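Local coordinates for protein esterase (Alcaligenes sp., PDB 1QLW) that probably hydrolyses carboxylic esters, acting as a bacterial esterase of the alpha/beta hydrolase fold, at residues 203-207 and 298-302; 225-231 and 246-252. All blocks are in the same frame, centred on the assembly; numbering follows the deposited sequence.

Interaction 1: 203-207 and 298-302; sequences LSHSQ and HMMMQ. With SO4 (sulfate ion), chain D.
S206 OG lies 2.8 Å from H298 NE2, an approach consistent with a nucleophile and its general base. The other imidazole nitrogen, ND1 of H298, is hydrogen-bonded to E230, so the three fit a catalytic triad. S206 has a positive phi of 57°, as at the nucleophile elbow of this fold, and its hydroxyl donates a hydrogen bond to sulfate O2 (2.8 Å from OG). That ion, probably from the crystallisation liquor, is held by R265 as well.

One hydrogen bond crosses the contact, from H205 NE2 to H298 O (2.9 Å), with the oxygen somewhat out of the H205 ring plane. A chi1 of -174° sets the H205 ring beside its own carbonyl carbon, where it lies against the H298 ring. The two imidazoles form an offset stack, centroids 4.3 Å apart and planes at 26°, with H205 NE2 over one face of the H298 ring, displaced toward its rim.

Two methionines bend their flexible thioethers round H205. M301 CE sits over the centre of one ring face in a CH-pi contact, 3.5 Å from the centroid, and S206 CB lies over the opposite face. M299 SD makes a Met-aromatic contact at the edge, 3.8 Å from H205 CE1.

Strand 200-205, between strands 65-68 and 223-229, thus delivers H205 and S206 to the loop joining strand 283-287 to helix 306-319, where W262 also meets the H298 ring.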
loop_
_atom_site.group_PDB
_atom_site.type_symbol
_atom_site.label_atom_id
_atom_site.label_comp_id
_atom_site.label_asym_id
_atom_site.label_seq_id
_atom_site.Cartn_x
_atom_site.Cartn_y
_atom_site.Cartn_z
ATOM N N LEU A 203 -2.232 -18.177 -1.878
ATOM C CA LEU A 203 -2.581 -18.266 -0.462
ATOM C C LEU A 203 -3.492 -17.091 -0.129
ATOM O O LEU A 203 -3.107 -15.934 -0.234
ATOM C CB LEU A 203 -1.323 -18.284 0.388
ATOM C CG LEU A 203 -1.539 -18.621 1.865
ATOM C CD1 LEU A 203 -0.268 -19.190 2.469
ATOM C CD2 LEU A 203 -2.033 -17.417 2.626
ATOM N N SER A 204 -4.732 -17.412 0.236
ATOM C CA SER A 204 -5.759 -16.413 0.501
ATOM C C SER A 204 -6.310 -16.503 1.907
ATOM O O SER A 204 -5.977 -17.396 2.693
ATOM C CB SER A 204 -6.872 -16.516 -0.530
ATOM O OG SER A 204 -7.509 -17.769 -0.387
ATOM N N HIS A 205 -7.196 -15.564 2.247
ATOM C CA HIS A 205 -7.690 -15.396 3.605
ATOM C C HIS A 205 -9.098 -14.841 3.609
ATOM O O HIS A 205 -9.336 -13.783 3.034
ATOM C CB HIS A 205 -6.765 -14.404 4.355
ATOM C CG HIS A 205 -7.053 -14.221 5.810
ATOM N ND1 HIS A 205 -6.889 -12.988 6.417
ATOM C CD2 HIS A 205 -7.464 -15.105 6.747
ATOM C CE1 HIS A 205 -7.213 -13.186 7.695
ATOM N NE2 HIS A 205 -7.550 -14.441 7.942
ATOM N N SER A 206 -10.042 -15.498 4.282
ATOM C CA SER A 206 -11.330 -14.882 4.597
ATOM C C SER A 206 -12.107 -14.374 3.404
ATOM O O SER A 206 -12.471 -15.231 2.595
ATOM C CB SER A 206 -11.073 -13.814 5.666
ATOM O OG SER A 206 -12.258 -13.622 6.427
ATOM N N GLN A 207 -12.377 -13.082 3.229
ATOM C CA GLN A 207 -13.066 -12.591 2.027
ATOM C C GLN A 207 -12.430 -13.082 0.736
ATOM O O GLN A 207 -13.134 -13.334 -0.245
ATOM C CB GLN A 207 -12.978 -11.059 2.065
ATOM C CG GLN A 207 -13.468 -10.330 0.819
ATOM C CD GLN A 207 -13.069 -8.881 0.989
ATOM O OE1 GLN A 207 -11.913 -8.519 0.718
ATOM N NE2 GLN A 207 -13.953 -8.048 1.497
ATOM N N HIS A 298 -8.753 -15.796 13.958
ATOM C CA HIS A 298 -8.868 -15.671 12.505
ATOM C C HIS A 298 -7.623 -15.048 11.876
ATOM O O HIS A 298 -7.319 -15.297 10.714
ATOM C CB HIS A 298 -10.076 -14.785 12.206
ATOM C CG HIS A 298 -10.360 -14.578 10.765
ATOM N ND1 HIS A 298 -10.636 -15.618 9.896
ATOM C CD2 HIS A 298 -10.431 -13.450 10.022
ATOM C CE1 HIS A 298 -10.842 -15.115 8.687
ATOM N NE2 HIS A 298 -10.768 -13.790 8.747
ATOM N N MET A 299 -6.920 -14.220 12.643
ATOM C CA MET A 299 -5.709 -13.555 12.196
ATOM C C MET A 299 -4.487 -14.404 12.524
ATOM O O MET A 299 -3.477 -13.915 13.051
ATOM C CB MET A 299 -5.615 -12.165 12.824
ATOM C CG MET A 299 -6.755 -11.241 12.468
ATOM S SD MET A 299 -6.952 -10.885 10.730
ATOM C CE MET A 299 -5.392 -10.104 10.341
ATOM N N MET A 300 -4.535 -15.684 12.144
ATOM C CA MET A 300 -3.520 -16.633 12.620
ATOM C C MET A 300 -2.125 -16.333 12.080
ATOM O O MET A 300 -1.133 -16.731 12.692
ATOM C CB MET A 300 -3.941 -18.064 12.333
ATOM C CG MET A 300 -3.984 -18.384 10.848
ATOM S SD MET A 300 -4.492 -20.105 10.553
ATOM C CE MET A 300 -6.221 -19.988 11.050
ATOM N N MET A 301 -2.023 -15.642 10.944
ATOM C CA MET A 301 -0.740 -15.209 10.412
ATOM C C MET A 301 -0.087 -14.133 11.273
ATOM O O MET A 301 1.107 -13.861 11.127
ATOM C CB MET A 301 -0.849 -14.740 8.964
ATOM C CG MET A 301 -1.580 -13.432 8.716
ATOM S SD MET A 301 -3.341 -13.400 9.131
ATOM C CE MET A 301 -3.955 -14.528 7.852
ATOM N N GLN A 302 -0.833 -13.533 12.200
ATOM C CA GLN A 302 -0.350 -12.522 13.122
ATOM C C GLN A 302 -0.268 -13.021 14.573
ATOM O O GLN A 302 0.207 -12.292 15.453
ATOM C CB GLN A 302 -1.263 -11.282 13.109
ATOM C CG GLN A 302 -1.278 -10.603 11.743
ATOM C CD GLN A 302 -2.212 -9.418 11.668
ATOM O OE1 GLN A 302 -2.904 -9.085 12.625
ATOM N NE2 GLN A 302 -2.219 -8.803 10.488
HETATM S S SO4 D . -15.725 -12.721 4.750
HETATM O O1 SO4 D . -16.979 -12.578 5.587
HETATM O O2 SO4 D . -14.844 -13.720 5.470
HETATM O O3 SO4 D . -15.070 -11.380 4.681
HETATM O O4 SO4 D . -16.055 -13.289 3.419
#

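Interaction 2: 225-231 and 246-252; sequences AIVSVEP and IPVLVVF
I226 begins the ladder that joins these parallel strands, bonding through its N to P247 O (3.0 Å) and through its O to L249 N (2.9 Å). S228 repeats the pattern with L249 O and V251 N, and E230 N closes it on V251 O (2.8 Å). P247 lacks an N-H but needs only its carbonyl here.

The valines and I226, beta-branched, suit the extended backbone. I226, V248, S228 and V250 share one face of the sheet; V227, L249, V229 and V251 share the other, where V227 CG1 meets L249 CD2 (4.2 Å). At the ends of the contact, P231 CD rests against V250 CG1 (3.8 Å), and I226 CG1 reaches I246 CG2 (3.9 Å).

The strands belong to the central sheet of an alpha/beta hydrolase. E230, the probable acid of the triad, follows strand 223-229, whereas in many relatives the acid follows the next strand. Its CG, beside the backbone N and opposite the carbonyl carbon (chi1 -64°), lies against F252 CD2 (3.7 Å), and E230 CA stands over a face of that ring, 4.2 Å from its centroid, as a CH-pi contact. With an alanine here in place of F252 the ring is gone, and a gap would probably open beside E230 CG and P231 CD, leaving the carboxylate to its polar partners with less packing behind its stem.

Further out, E230 OE2 accepts a hydrogen bond from G253 N, and OE1, besides its histidine partner, makes a salt bridge to R146. S228, a short polar side chain on the I226/V250 face, hydrogen-bonds through OG to G209 O. F213 of helix 211-218 covers I226 and V248, while W316 of helix 306-319 covers V227 and L249.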
loop_
_atom_site.group_PDB
_atom_site.type_symbol
_atom_site.label_atom_id
_atom_site.label_comp_id
_atom_site.label_asym_id
_atom_site.label_seq_id
_atom_site.Cartn_x
_atom_site.Cartn_y
_atom_site.Cartn_z
ATOM N N ALA A 225 -0.906 -24.723 -6.599
ATOM C CA ALA A 225 -1.567 -25.203 -5.408
ATOM C C ALA A 225 -2.325 -24.026 -4.794
ATOM O O ALA A 225 -2.020 -22.875 -5.113
ATOM C CB ALA A 225 -0.575 -25.753 -4.386
ATOM N N ILE A 226 -3.293 -24.332 -3.946
ATOM C CA ILE A 226 -4.081 -23.312 -3.266
ATOM C C ILE A 226 -4.068 -23.583 -1.773
ATOM O O ILE A 226 -4.349 -24.708 -1.366
ATOM C CB ILE A 226 -5.528 -23.262 -3.791
ATOM C CG1 ILE A 226 -5.557 -22.910 -5.273
ATOM C CG2 ILE A 226 -6.393 -22.357 -2.938
ATOM C CD1 ILE A 226 -6.896 -23.104 -5.932
ATOM N N VAL A 227 -3.802 -22.532 -1.008
ATOM C CA VAL A 227 -3.910 -22.544 0.436
ATOM C C VAL A 227 -4.932 -21.471 0.818
ATOM O O VAL A 227 -4.757 -20.326 0.404
ATOM C CB VAL A 227 -2.582 -22.295 1.156
ATOM C CG1 VAL A 227 -2.763 -22.259 2.667
ATOM C CG2 VAL A 227 -1.527 -23.314 0.741
ATOM N N SER A 228 -5.974 -21.829 1.551
ATOM C CA SER A 228 -6.995 -20.841 1.922
ATOM C C SER A 228 -7.125 -20.863 3.439
ATOM O O SER A 228 -7.478 -21.900 4.004
ATOM C CB SER A 228 -8.277 -21.175 1.166
ATOM O OG SER A 228 -9.326 -20.262 1.295
ATOM N N VAL A 229 -6.857 -19.728 4.071
ATOM C CA VAL A 229 -6.935 -19.575 5.519
ATOM C C VAL A 229 -8.309 -19.046 5.908
ATOM O O VAL A 229 -8.657 -17.915 5.515
ATOM C CB VAL A 229 -5.824 -18.640 6.016
ATOM C CG1 VAL A 229 -5.949 -18.482 7.519
ATOM C CG2 VAL A 229 -4.467 -19.194 5.617
ATOM N N GLU A 230 -9.087 -19.864 6.604
ATOM C CA GLU A 230 -10.412 -19.482 7.070
ATOM C C GLU A 230 -11.219 -18.730 6.027
ATOM O O GLU A 230 -11.620 -17.575 6.229
ATOM C CB GLU A 230 -10.368 -18.721 8.384
ATOM C CG GLU A 230 -9.830 -19.599 9.505
ATOM C CD GLU A 230 -10.130 -19.125 10.892
ATOM O OE1 GLU A 230 -10.675 -18.011 11.082
ATOM O OE2 GLU A 230 -9.805 -19.898 11.838
ATOM N N PRO A 231 -11.469 -19.357 4.897
ATOM C CA PRO A 231 -12.254 -18.725 3.851
ATOM C C PRO A 231 -13.668 -18.409 4.292
ATOM O O PRO A 231 -14.321 -19.185 5.005
ATOM C CB PRO A 231 -12.239 -19.741 2.702
ATOM C CG PRO A 231 -12.026 -21.054 3.393
ATOM C CD PRO A 231 -11.107 -20.743 4.533
ATOM N N ILE A 246 -5.233 -29.594 -8.837
ATOM C CA ILE A 246 -4.579 -28.555 -8.034
ATOM C C ILE A 246 -4.698 -28.937 -6.567
ATOM O O ILE A 246 -5.818 -28.923 -6.042
ATOM C CB ILE A 246 -5.257 -27.191 -8.277
ATOM C CG1 ILE A 246 -5.118 -26.762 -9.739
ATOM C CG2 ILE A 246 -4.661 -26.119 -7.379
ATOM C CD1 ILE A 246 -6.027 -25.625 -10.142
ATOM N N PRO A 247 -3.623 -29.268 -5.880
ATOM C CA PRO A 247 -3.721 -29.602 -4.453
ATOM C C PRO A 247 -4.243 -28.399 -3.682
ATOM O O PRO A 247 -3.865 -27.256 -3.952
ATOM C CB PRO A 247 -2.316 -30.010 -4.064
ATOM C CG PRO A 247 -1.617 -30.339 -5.341
ATOM C CD PRO A 247 -2.242 -29.423 -6.375
ATOM N N VAL A 248 -5.074 -28.691 -2.679
ATOM C CA VAL A 248 -5.715 -27.677 -1.864
ATOM C C VAL A 248 -5.563 -27.942 -0.373
ATOM O O VAL A 248 -5.784 -29.049 0.092
ATOM C CB VAL A 248 -7.230 -27.619 -2.168
ATOM C CG1 VAL A 248 -7.976 -26.682 -1.236
ATOM C CG2 VAL A 248 -7.499 -27.284 -3.629
ATOM N N LEU A 249 -5.198 -26.868 0.344
ATOM C CA LEU A 249 -5.136 -26.879 1.788
ATOM C C LEU A 249 -6.036 -25.775 2.330
ATOM O O LEU A 249 -5.869 -24.626 1.910
ATOM C CB LEU A 249 -3.702 -26.643 2.278
ATOM C CG LEU A 249 -3.526 -26.592 3.793
ATOM C CD1 LEU A 249 -3.809 -27.940 4.443
ATOM C CD2 LEU A 249 -2.114 -26.140 4.151
ATOM N N VAL A 250 -6.962 -26.114 3.210
ATOM C CA VAL A 250 -7.820 -25.126 3.868
ATOM C C VAL A 250 -7.470 -25.198 5.348
ATOM O O VAL A 250 -7.450 -26.287 5.918
ATOM C CB VAL A 250 -9.309 -25.385 3.600
ATOM C CG1 VAL A 250 -10.177 -24.457 4.427
ATOM C CG2 VAL A 250 -9.605 -25.271 2.106
ATOM N N VAL A 251 -7.203 -24.058 5.988
ATOM C CA VAL A 251 -6.735 -24.030 7.366
ATOM C C VAL A 251 -7.727 -23.286 8.253
ATOM O O VAL A 251 -8.133 -22.164 7.933
ATOM C CB VAL A 251 -5.359 -23.332 7.474
ATOM C CG1 VAL A 251 -4.820 -23.466 8.897
ATOM C CG2 VAL A 251 -4.366 -23.896 6.475
ATOM N N PHE A 252 -8.095 -23.901 9.377
ATOM C CA PHE A 252 -8.960 -23.283 10.368
ATOM C C PHE A 252 -8.311 -23.304 11.748
ATOM O O PHE A 252 -7.625 -24.260 12.118
ATOM C CB PHE A 252 -10.352 -23.929 10.467
ATOM C CG PHE A 252 -11.304 -23.433 9.405
ATOM C CD1 PHE A 252 -11.333 -23.946 8.125
ATOM C CD2 PHE A 252 -12.228 -22.443 9.723
ATOM C CE1 PHE A 252 -12.225 -23.466 7.176
ATOM C CE2 PHE A 252 -13.107 -21.948 8.776
ATOM C CZ PHE A 252 -13.120 -22.464 7.494
#

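From the N terminus the chain first reaches 203-207, at the end of strand 200-205, then passes through helix 211-218 into 225-231. Fourteen residues without helix or strand return it to 246-252, closing the short loop of interaction 2. Helix 263-278 and strand 283-287 follow before 298-302 comes back to the serine and closes the much longer loop of interaction 1, which encloses the other. Strands 200-205 and 223-229 are sheet neighbours, with S204 O bonded to V229 N. The two contacts also share the probable acid-histidine pair, whose loops, 230-231 and 298-302, both lie at the C-terminal ends of the parallel strands.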